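Local coordinates for protein 1-acyl-sn-glycerol-3-phosphate acyltransferase (Thermotoga maritima, PDB 5KYM) that catalyses acyl transfer to the sn-2 hydroxyl of 1-acyl-sn-glycerol-3-phosphate, forming phosphatidic acid, with an active site that a two-helix motif positions within the membrane bilayer, at residues A[64-69]-A[209-214]; A[78-83]-A[184-189]; A[88-93]-A[150-155]. All coordinates share one frame; numbering follows the deposited sequence.

Contact 1 of 3, residues A[64-69]-A[209-214]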
loop_
_atom_site.group_PDB
_atom_site.type_symbol
_atom_site.label_atom_id
_atom_site.label_comp_id
_atom_site.label_asym_id
_atom_site.label_seq_id
_atom_site.Cartn_x
_atom_site.Cartn_y
_atom_site.Cartn_z
ATOM N N VAL A 64 -4.289 2.425 -14.139
ATOM C CA VAL A 64 -4.563 1.454 -13.100
ATOM C C VAL A 64 -5.871 0.731 -13.440
ATOM O O VAL A 64 -6.732 1.300 -14.046
ATOM C CB VAL A 64 -4.601 2.158 -11.730
ATOM C CG1 VAL A 64 -4.949 1.184 -10.606
ATOM C CG2 VAL A 64 -3.265 2.756 -11.440
ATOM N N VAL A 65 -6.026 -0.526 -13.081
ATOM C CA VAL A 65 -7.309 -1.237 -13.313
ATOM C C VAL A 65 -7.533 -2.140 -12.133
ATOM O O VAL A 65 -6.692 -2.953 -11.806
ATOM C CB VAL A 65 -7.258 -2.121 -14.589
ATOM C CG1 VAL A 65 -8.478 -2.961 -14.767
ATOM C CG2 VAL A 65 -7.071 -1.267 -15.802
ATOM N N VAL A 66 -8.705 -1.991 -11.525
ATOM C CA VAL A 66 -9.028 -2.578 -10.216
ATOM C C VAL A 66 -10.177 -3.544 -10.348
ATOM O O VAL A 66 -11.226 -3.215 -10.871
ATOM C CB VAL A 66 -9.467 -1.508 -9.217
ATOM C CG1 VAL A 66 -9.384 -2.072 -7.829
ATOM C CG2 VAL A 66 -8.536 -0.327 -9.301
ATOM N N GLU A 67 -10.023 -4.741 -9.855
ATOM C CA GLU A 67 -11.206 -5.540 -9.697
ATOM C C GLU A 67 -11.332 -6.013 -8.279
ATOM O O GLU A 67 -10.375 -6.203 -7.556
ATOM C CB GLU A 67 -11.192 -6.629 -10.703
ATOM C CG GLU A 67 -10.104 -7.601 -10.471
ATOM C CD GLU A 67 -10.188 -8.738 -11.415
ATOM O OE1 GLU A 67 -11.109 -9.599 -11.230
ATOM O OE2 GLU A 67 -9.304 -8.745 -12.310
ATOM N N GLY A 68 -12.573 -6.188 -7.876
ATOM C CA GLY A 68 -12.930 -6.630 -6.525
ATOM C C GLY A 68 -13.022 -5.511 -5.519
ATOM O O GLY A 68 -12.869 -5.758 -4.343
ATOM N N SER A 69 -13.278 -4.292 -5.967
ATOM C CA SER A 69 -13.589 -3.181 -5.071
ATOM C C SER A 69 -14.710 -3.509 -4.117
ATOM O O SER A 69 -14.642 -3.224 -2.918
ATOM C CB SER A 69 -13.940 -1.941 -5.848
ATOM O OG SER A 69 -12.858 -1.633 -6.716
ATOM N N LEU A 209 -4.692 -4.609 -10.337
ATOM C CA LEU A 209 -4.863 -4.762 -8.910
ATOM C C LEU A 209 -6.059 -5.650 -8.771
ATOM O O LEU A 209 -7.100 -5.352 -9.337
ATOM C CB LEU A 209 -5.165 -3.381 -8.341
ATOM C CG LEU A 209 -4.742 -3.112 -6.940
ATOM C CD1 LEU A 209 -5.245 -1.718 -6.565
ATOM C CD2 LEU A 209 -5.390 -4.158 -6.089
ATOM N N LYS A 210 -5.934 -6.762 -8.076
ATOM C CA LYS A 210 -7.096 -7.629 -7.801
ATOM C C LYS A 210 -7.319 -7.793 -6.273
ATOM O O LYS A 210 -6.502 -8.376 -5.562
ATOM C CB LYS A 210 -6.937 -8.983 -8.487
ATOM C CG LYS A 210 -8.070 -9.945 -8.183
ATOM C CD LYS A 210 -8.241 -11.005 -9.236
ATOM C CE LYS A 210 -9.208 -12.043 -8.727
ATOM N NZ LYS A 210 -9.395 -13.025 -9.812
ATOM N N ILE A 211 -8.470 -7.292 -5.838
ATOM C CA ILE A 211 -8.911 -7.366 -4.478
ATOM C C ILE A 211 -9.789 -8.612 -4.294
ATOM O O ILE A 211 -10.770 -8.783 -4.976
ATOM C CB ILE A 211 -9.695 -6.112 -4.122
ATOM C CG1 ILE A 211 -8.910 -4.849 -4.501
ATOM C CG2 ILE A 211 -9.867 -6.054 -2.614
ATOM C CD1 ILE A 211 -9.618 -3.523 -4.216
ATOM N N HIS A 212 -9.415 -9.476 -3.363
ATOM C CA HIS A 212 -10.018 -10.760 -3.108
ATOM C C HIS A 212 -10.968 -10.704 -1.912
ATOM O O HIS A 212 -11.042 -9.705 -1.215
ATOM C CB HIS A 212 -8.911 -11.728 -2.764
ATOM C CG HIS A 212 -7.897 -11.930 -3.849
ATOM N ND1 HIS A 212 -8.199 -12.526 -5.043
ATOM C CD2 HIS A 212 -6.578 -11.655 -3.902
ATOM C CE1 HIS A 212 -7.118 -12.580 -5.799
ATOM N NE2 HIS A 212 -6.118 -12.067 -5.124
ATOM N N GLU A 213 -11.716 -11.782 -1.677
ATOM C CA GLU A 213 -12.683 -11.866 -0.554
ATOM C C GLU A 213 -11.986 -11.886 0.803
ATOM O O GLU A 213 -11.079 -12.734 1.031
ATOM C CB GLU A 213 -13.561 -13.114 -0.634
ATOM C CG GLU A 213 -14.647 -13.099 -1.675
ATOM C CD GLU A 213 -14.962 -14.524 -2.004
ATOM O OE1 GLU A 213 -15.397 -15.344 -1.125
ATOM O OE2 GLU A 213 -14.650 -14.832 -3.153
ATOM N N PRO A 214 -12.460 -11.021 1.732
ATOM C CA PRO A 214 -11.860 -10.962 3.054
ATOM C C PRO A 214 -11.807 -12.322 3.774
ATOM O O PRO A 214 -12.730 -13.106 3.680
ATOM C CB PRO A 214 -12.754 -9.961 3.794
ATOM C CG PRO A 214 -13.936 -9.694 2.948
ATOM C CD PRO A 214 -13.482 -9.981 1.574
#

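Contact 2 of 3, residues A[78-83]-A[184-189]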
loop_
_atom_site.group_PDB
_atom_site.type_symbol
_atom_site.label_atom_id
_atom_site.label_comp_id
_atom_site.label_asym_id
_atom_site.label_seq_id
_atom_site.Cartn_x
_atom_site.Cartn_y
_atom_site.Cartn_z
ATOM N N PHE A 78 -9.312 -3.459 8.583
ATOM C CA PHE A 78 -8.852 -4.729 8.024
ATOM C C PHE A 78 -7.333 -4.698 7.861
ATOM O O PHE A 78 -6.699 -3.676 8.140
ATOM C CB PHE A 78 -9.602 -5.076 6.713
ATOM C CG PHE A 78 -9.729 -3.936 5.770
ATOM C CD1 PHE A 78 -8.670 -3.584 4.942
ATOM C CD2 PHE A 78 -10.898 -3.182 5.706
ATOM C CE1 PHE A 78 -8.787 -2.472 4.064
ATOM C CE2 PHE A 78 -11.012 -2.116 4.816
ATOM C CZ PHE A 78 -9.965 -1.755 3.990
ATOM N N ILE A 79 -6.735 -5.831 7.482
ATOM C CA ILE A 79 -5.320 -5.882 7.201
ATOM C C ILE A 79 -5.144 -6.256 5.748
ATOM O O ILE A 79 -5.429 -7.376 5.386
ATOM C CB ILE A 79 -4.598 -6.913 8.041
ATOM C CG1 ILE A 79 -4.821 -6.672 9.501
ATOM C CG2 ILE A 79 -3.092 -6.838 7.751
ATOM C CD1 ILE A 79 -4.526 -7.929 10.315
ATOM N N VAL A 80 -4.660 -5.310 4.916
ATOM C CA VAL A 80 -4.431 -5.564 3.476
ATOM C C VAL A 80 -3.186 -6.394 3.432
ATOM O O VAL A 80 -2.207 -6.058 4.041
ATOM C CB VAL A 80 -4.306 -4.270 2.627
ATOM C CG1 VAL A 80 -4.092 -4.613 1.162
ATOM C CG2 VAL A 80 -5.549 -3.437 2.737
ATOM N N VAL A 81 -3.261 -7.517 2.767
ATOM C CA VAL A 81 -2.129 -8.343 2.600
ATOM C C VAL A 81 -1.883 -8.487 1.114
ATOM O O VAL A 81 -2.711 -9.009 0.374
ATOM C CB VAL A 81 -2.297 -9.658 3.343
ATOM C CG1 VAL A 81 -1.208 -10.693 2.969
ATOM C CG2 VAL A 81 -2.273 -9.371 4.848
ATOM N N ALA A 82 -0.723 -7.986 0.686
ATOM C CA ALA A 82 -0.421 -7.870 -0.728
ATOM C C ALA A 82 0.959 -8.396 -1.018
ATOM O O ALA A 82 1.832 -8.315 -0.149
ATOM C CB ALA A 82 -0.559 -6.418 -1.173
ATOM N N ASN A 83 1.164 -8.915 -2.242
ATOM C CA ASN A 83 2.525 -9.089 -2.820
ATOM C C ASN A 83 3.172 -7.700 -3.036
ATOM O O ASN A 83 2.479 -6.663 -3.160
ATOM C CB ASN A 83 2.540 -9.889 -4.102
ATOM C CG ASN A 83 1.802 -9.211 -5.227
ATOM O OD1 ASN A 83 0.632 -8.915 -5.090
ATOM N ND2 ASN A 83 2.455 -8.981 -6.362
ATOM N N LEU A 184 -7.509 -8.817 4.036
ATOM C CA LEU A 184 -8.105 -8.531 2.707
ATOM C C LEU A 184 -6.972 -8.813 1.725
ATOM O O LEU A 184 -6.110 -7.960 1.539
ATOM C CB LEU A 184 -8.630 -7.082 2.586
ATOM C CG LEU A 184 -9.116 -6.642 1.208
ATOM C CD1 LEU A 184 -10.348 -7.429 0.903
ATOM C CD2 LEU A 184 -9.330 -5.170 0.981
ATOM N N PRO A 185 -6.958 -10.009 1.107
ATOM C CA PRO A 185 -5.862 -10.342 0.223
ATOM C C PRO A 185 -5.896 -9.544 -1.059
ATOM O O PRO A 185 -6.963 -9.406 -1.598
ATOM C CB PRO A 185 -6.090 -11.816 -0.080
ATOM C CG PRO A 185 -6.877 -12.295 1.049
ATOM C CD PRO A 185 -7.828 -11.156 1.300
ATOM N N VAL A 186 -4.738 -9.055 -1.524
ATOM C CA VAL A 186 -4.666 -8.223 -2.729
ATOM C C VAL A 186 -3.540 -8.688 -3.598
ATOM O O VAL A 186 -2.528 -8.977 -3.075
ATOM C CB VAL A 186 -4.419 -6.747 -2.382
ATOM C CG1 VAL A 186 -4.098 -5.945 -3.622
ATOM C CG2 VAL A 186 -5.656 -6.201 -1.717
ATOM N N SER A 187 -3.708 -8.723 -4.909
ATOM C CA SER A 187 -2.633 -9.108 -5.793
ATOM C C SER A 187 -2.346 -7.929 -6.705
ATOM O O SER A 187 -3.273 -7.346 -7.295
ATOM C CB SER A 187 -3.059 -10.279 -6.643
ATOM O OG SER A 187 -3.589 -11.340 -5.887
ATOM N N ILE A 188 -1.065 -7.586 -6.833
ATOM C CA ILE A 188 -0.599 -6.418 -7.593
ATOM C C ILE A 188 0.221 -6.947 -8.756
ATOM O O ILE A 188 1.157 -7.775 -8.542
ATOM C CB ILE A 188 0.350 -5.590 -6.749
ATOM C CG1 ILE A 188 -0.374 -5.019 -5.514
ATOM C CG2 ILE A 188 0.968 -4.466 -7.590
ATOM C CD1 ILE A 188 0.483 -4.158 -4.586
ATOM N N TRP A 189 -0.106 -6.521 -9.982
ATOM C CA TRP A 189 0.767 -6.807 -11.085
ATOM C C TRP A 189 0.998 -5.644 -11.988
ATOM O O TRP A 189 0.063 -5.055 -12.438
ATOM C CB TRP A 189 0.181 -7.880 -11.928
ATOM C CG TRP A 189 1.165 -8.282 -13.007
ATOM C CD1 TRP A 189 1.065 -8.103 -14.318
ATOM C CD2 TRP A 189 2.417 -8.927 -12.785
ATOM N NE1 TRP A 189 2.162 -8.605 -14.952
ATOM C CE2 TRP A 189 3.025 -9.106 -14.027
ATOM C CE3 TRP A 189 3.080 -9.363 -11.627
ATOM C CZ2 TRP A 189 4.276 -9.669 -14.174
ATOM C CZ3 TRP A 189 4.328 -9.928 -11.766
ATOM C CH2 TRP A 189 4.919 -10.069 -13.034
#

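Contact 3 of 3, residues A[88-93]-A[150-155]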
loop_
_atom_site.group_PDB
_atom_site.type_symbol
_atom_site.label_atom_id
_atom_site.label_comp_id
_atom_site.label_asym_id
_atom_site.label_seq_id
_atom_site.Cartn_x
_atom_site.Cartn_y
_atom_site.Cartn_z
ATOM N N MET A 88 6.013 1.851 -5.747
ATOM C CA MET A 88 4.723 2.346 -6.082
ATOM C C MET A 88 3.569 1.527 -5.464
ATOM O O MET A 88 2.401 1.976 -5.474
ATOM C CB MET A 88 4.561 2.425 -7.612
ATOM C CG MET A 88 5.452 3.442 -8.309
ATOM S SD MET A 88 5.429 5.118 -7.608
ATOM C CE MET A 88 3.752 5.570 -8.162
ATOM N N ASP A 89 3.860 0.351 -4.908
ATOM C CA ASP A 89 2.798 -0.419 -4.276
ATOM C C ASP A 89 2.028 0.352 -3.183
ATOM O O ASP A 89 0.831 0.285 -3.101
ATOM C CB ASP A 89 3.336 -1.744 -3.749
ATOM C CG ASP A 89 3.850 -2.645 -4.831
ATOM O OD1 ASP A 89 3.460 -2.496 -6.018
ATOM O OD2 ASP A 89 4.655 -3.535 -4.442
ATOM N N ILE A 90 2.724 1.126 -2.392
ATOM C CA ILE A 90 2.089 1.934 -1.369
ATOM C C ILE A 90 1.103 2.982 -1.962
ATOM O O ILE A 90 -0.077 2.995 -1.576
ATOM C CB ILE A 90 3.167 2.421 -0.367
ATOM C CG1 ILE A 90 3.503 1.216 0.581
ATOM C CG2 ILE A 90 2.705 3.586 0.482
ATOM C CD1 ILE A 90 2.376 0.659 1.557
ATOM N N PRO A 91 1.562 3.830 -2.890
ATOM C CA PRO A 91 0.568 4.749 -3.471
ATOM C C PRO A 91 -0.599 4.007 -4.142
ATOM O O PRO A 91 -1.757 4.466 -4.065
ATOM C CB PRO A 91 1.372 5.583 -4.515
ATOM C CG PRO A 91 2.744 4.993 -4.557
ATOM C CD PRO A 91 2.948 4.185 -3.272
ATOM N N LEU A 92 -0.286 2.888 -4.789
ATOM C CA LEU A 92 -1.297 2.051 -5.398
ATOM C C LEU A 92 -2.316 1.580 -4.366
ATOM O O LEU A 92 -3.495 1.839 -4.556
ATOM C CB LEU A 92 -0.659 0.833 -6.067
ATOM C CG LEU A 92 -1.569 -0.176 -6.731
ATOM C CD1 LEU A 92 -2.161 0.486 -7.918
ATOM C CD2 LEU A 92 -0.824 -1.403 -7.142
ATOM N N ILE A 93 -1.905 0.895 -3.285
ATOM C CA ILE A 93 -2.887 0.414 -2.281
ATOM C C ILE A 93 -3.669 1.657 -1.702
ATOM O O ILE A 93 -4.888 1.577 -1.490
ATOM C CB ILE A 93 -2.271 -0.359 -1.097
ATOM C CG1 ILE A 93 -1.290 -1.469 -1.464
ATOM C CG2 ILE A 93 -3.341 -0.934 -0.203
ATOM C CD1 ILE A 93 -1.858 -2.595 -2.247
ATOM N N THR A 150 -6.810 0.585 9.948
ATOM C CA THR A 150 -6.542 -0.353 8.849
ATOM C C THR A 150 -5.035 -0.447 8.631
ATOM O O THR A 150 -4.366 0.551 8.630
ATOM C CB THR A 150 -7.262 0.074 7.551
ATOM O OG1 THR A 150 -8.643 -0.258 7.624
ATOM C CG2 THR A 150 -6.765 -0.667 6.321
ATOM N N PHE A 151 -4.522 -1.638 8.418
ATOM C CA PHE A 151 -3.122 -1.815 8.087
ATOM C C PHE A 151 -2.932 -2.360 6.697
ATOM O O PHE A 151 -3.860 -2.935 6.117
ATOM C CB PHE A 151 -2.416 -2.751 9.088
ATOM C CG PHE A 151 -1.677 -2.014 10.123
ATOM C CD1 PHE A 151 -2.395 -1.347 11.153
ATOM C CD2 PHE A 151 -0.284 -1.878 10.051
ATOM C CE1 PHE A 151 -1.727 -0.573 12.083
ATOM C CE2 PHE A 151 0.388 -1.116 11.020
ATOM C CZ PHE A 151 -0.340 -0.462 12.019
ATOM N N ILE A 152 -1.716 -2.170 6.179
ATOM C CA ILE A 152 -1.307 -2.653 4.864
ATOM C C ILE A 152 0.003 -3.287 5.089
ATOM O O ILE A 152 0.919 -2.639 5.569
ATOM C CB ILE A 152 -1.142 -1.502 3.837
ATOM C CG1 ILE A 152 -2.448 -0.702 3.722
ATOM C CG2 ILE A 152 -0.720 -2.020 2.467
ATOM C CD1 ILE A 152 -2.354 0.560 2.907
ATOM N N VAL A 153 0.097 -4.554 4.749
ATOM C CA VAL A 153 1.175 -5.426 5.228
ATOM C C VAL A 153 1.738 -6.222 4.017
ATOM O O VAL A 153 0.963 -6.678 3.181
ATOM C CB VAL A 153 0.564 -6.287 6.372
ATOM C CG1 VAL A 153 1.226 -7.640 6.546
ATOM C CG2 VAL A 153 0.572 -5.500 7.669
ATOM N N PHE A 154 3.072 -6.315 3.899
ATOM C CA PHE A 154 3.717 -7.011 2.799
ATOM C C PHE A 154 4.433 -8.220 3.340
ATOM O O PHE A 154 5.615 -8.175 3.569
ATOM C CB PHE A 154 4.684 -6.071 2.064
ATOM C CG PHE A 154 4.001 -4.950 1.349
ATOM C CD1 PHE A 154 3.196 -5.183 0.269
ATOM C CD2 PHE A 154 4.247 -3.686 1.679
ATOM C CE1 PHE A 154 2.561 -4.134 -0.389
ATOM C CE2 PHE A 154 3.638 -2.605 1.021
ATOM C CZ PHE A 154 2.784 -2.830 -0.011
ATOM N N PRO A 155 3.719 -9.311 3.598
ATOM C CA PRO A 155 4.299 -10.424 4.307
ATOM C C PRO A 155 5.641 -10.975 3.749
ATOM O O PRO A 155 6.355 -11.638 4.500
ATOM C CB PRO A 155 3.239 -11.556 4.166
ATOM C CG PRO A 155 2.047 -10.989 3.601
ATOM C CD PRO A 155 2.456 -9.691 2.959
#

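Contact 1 of 3, residues A[64-69]-A[209-214]
Glu-67 and Lys-210 meet because their first torsions lead them to a common place: CG of Glu-67 is set between its own backbone N and carbonyl carbon (chi1 66°), while the lysine swings CG to the far side from its N (chi1 177°) and then runs extended. They are paired neighbours on two parallel strands, 64-67 and 209-211, at one margin of the mixed beta-sheet in this alpha/beta acyltransferase domain. The methylenes cross obliquely, with Glu-67 CD 3.7 Å from Lys-210 CD. The charged ends do not bond each other, for Glu-67 OE1 stops 4.1 Å from Lys-210 NZ; Glu-67 OE2 forms a salt bridge with Arg-244 and Lys-210 NZ one with Glu-240, so the neighbouring C-terminal segment probably shares in balancing both charges.

The backbone follows the usual parallel pattern. Leu-209 N reaches Val-65 O at 3.0 Å, a noticeably bent bond, and Glu-67 then uses both its backbone polar atoms: its N donates to Leu-209 O, and its O accepts from Ile-211 N at 2.8 Å in a nearly straight bond. On the other face, Val-66 CG1 touches Ile-211 CD1 at 3.9 Å, next to Leu-209, and Phe-96 of helix 89-96 covers Val-66 and Leu-209.

The first strand then gives way to a turn at Gly-68, whose positive phi of 85° suits a residue without a side chain. There the main chain draws close to its partner, and the CA of Gly-68 offers a hydrogen to Ile-211 O across 3.4 Å.

Contact 2 of 3, residues A[78-83]-A[184-189]
Phe-78 and Leu-184 lie side by side and point the same way, the ring's CE1 4.1 Å from Leu-184 CD2. Ile-79 turns its side chain off from the second strand, and its part is played by the backbone: its O accepts the N-H of Leu-184 at 2.9 Å. At Val-80 the contact returns to side chains, CG1 reaching Val-186 CG2 at 3.6 Å, on the face that helix 89-96 covers. Val-81 serves the backbone twice, donating its N to Leu-184 O and accepting Val-186 N at its O (2.8 Å), while its side chain goes to the other face, against Val-230 of helix 223-243. The two strands are parallel and belong to the interior of a mixed sheet with helices on both faces, the alpha/beta core of the acyltransferase. Ala-82, small and on the same face as Val-80, places its CB 4.1 Å from Val-186 CB, with the end of Ile-188 close by.

Asn-83 continues the pairing with a side chain in place of main chain. Its CG stands between backbone N and carbonyl carbon (chi1 64°), which swings the amide over to Ile-188, where it is gripped at both ends. Shortening this residue to an alanine removes OD1 and ND2, and would probably leave the N and O of buried Ile-188 without these partners. Asn-83 OD1 takes Ile-188 N on a lone pair in the carbonyl plane at 2.8 Å; Asn-83 ND2 gives an almost perfectly straight bond (179°) to Ile-188 O, also 2.8 Å, and the acceptor lies in the amide's own plane.

Contact 3 of 3, residues A[88-93]-A[150-155]
Ile-93 on the helix and Ile-152 on the strand bring the two backbones nearest, their CA atoms 7.9 Å apart, and the gap widens to 9.7 Å between the CA atoms of Asp-89 and Phe-154. Segment 88-93, most of it helical, thus lies over strand 151-153 at side-chain distance, with its earlier residues facing the strand's later ones. The helix is held by its own backbone bonds, such as Ile-93 N to Asp-89 O at 2.8 Å, and what spans the interface is apolar packing.

Ile-93 and Ile-152 slide past each other in opposite directions. The strand isoleucine extends its longer branch (chi2 172°), which carries CD1 to 3.6 Å from Ile-93 CG2; its shorter branch, CG2, is also approached by Ile-93, and more distantly by Ile-90. Ile-93 rests in addition on Val-80 and Ile-188, so this part of the helix is seated on three strands of the sheet.

Phe-154 holds its ring on the helix side of the backbone, CG lying opposite the carbonyl carbon (chi1 -67°). Ile-90 reaches the edge of the Phe-154 ring, its CD1 3.5 Å from Phe-154 CE2 and near the ring plane. The methylene of Asp-89 adds a second touch, its CB 3.9 Å from Phe-154 CZ. Beyond CB the carboxylate has polar partners. OD2 is hydrogen-bonded to His-84 ND1 and to Gln-85 N, while OD1 bonds to Thr-191 OG1, so the group is fixed from several directions.

Phe-154 also stacks on the His-84 ring and, with Pro-155, opens the FPEGTR sequence typical of the family. An aspartate bonded to a histidine five residues before it is the hallmark of the HX4D acyltransferase active site, where the pair probably serves as the catalytic dyad.

How the contacts relate
The contacts span one five-stranded sheet between edge strands 64-67 and 151-153. Segment 209-214 links contact 1 to contact 2 through Lys-210 N and Ser-187 O, 2.8 Å apart, and through a bond of His-212 NE2 with Ser-187 OG; the centres are 9 Å apart. Contact 2 adjoins contact 3, 7 Å between centres, where Val-80 N lies 2.8 Å from Phe-151 O. Contact 3 is nested along the chain within contact 2, and that within contact 1. Contact 2 ends beside the HX4D histidine and contact 3 holds the aspartate. The bound nonane is about 5 Å from the side chain of Ile-90, whereas a phospholipid lies about 12 Å from that of Val-66.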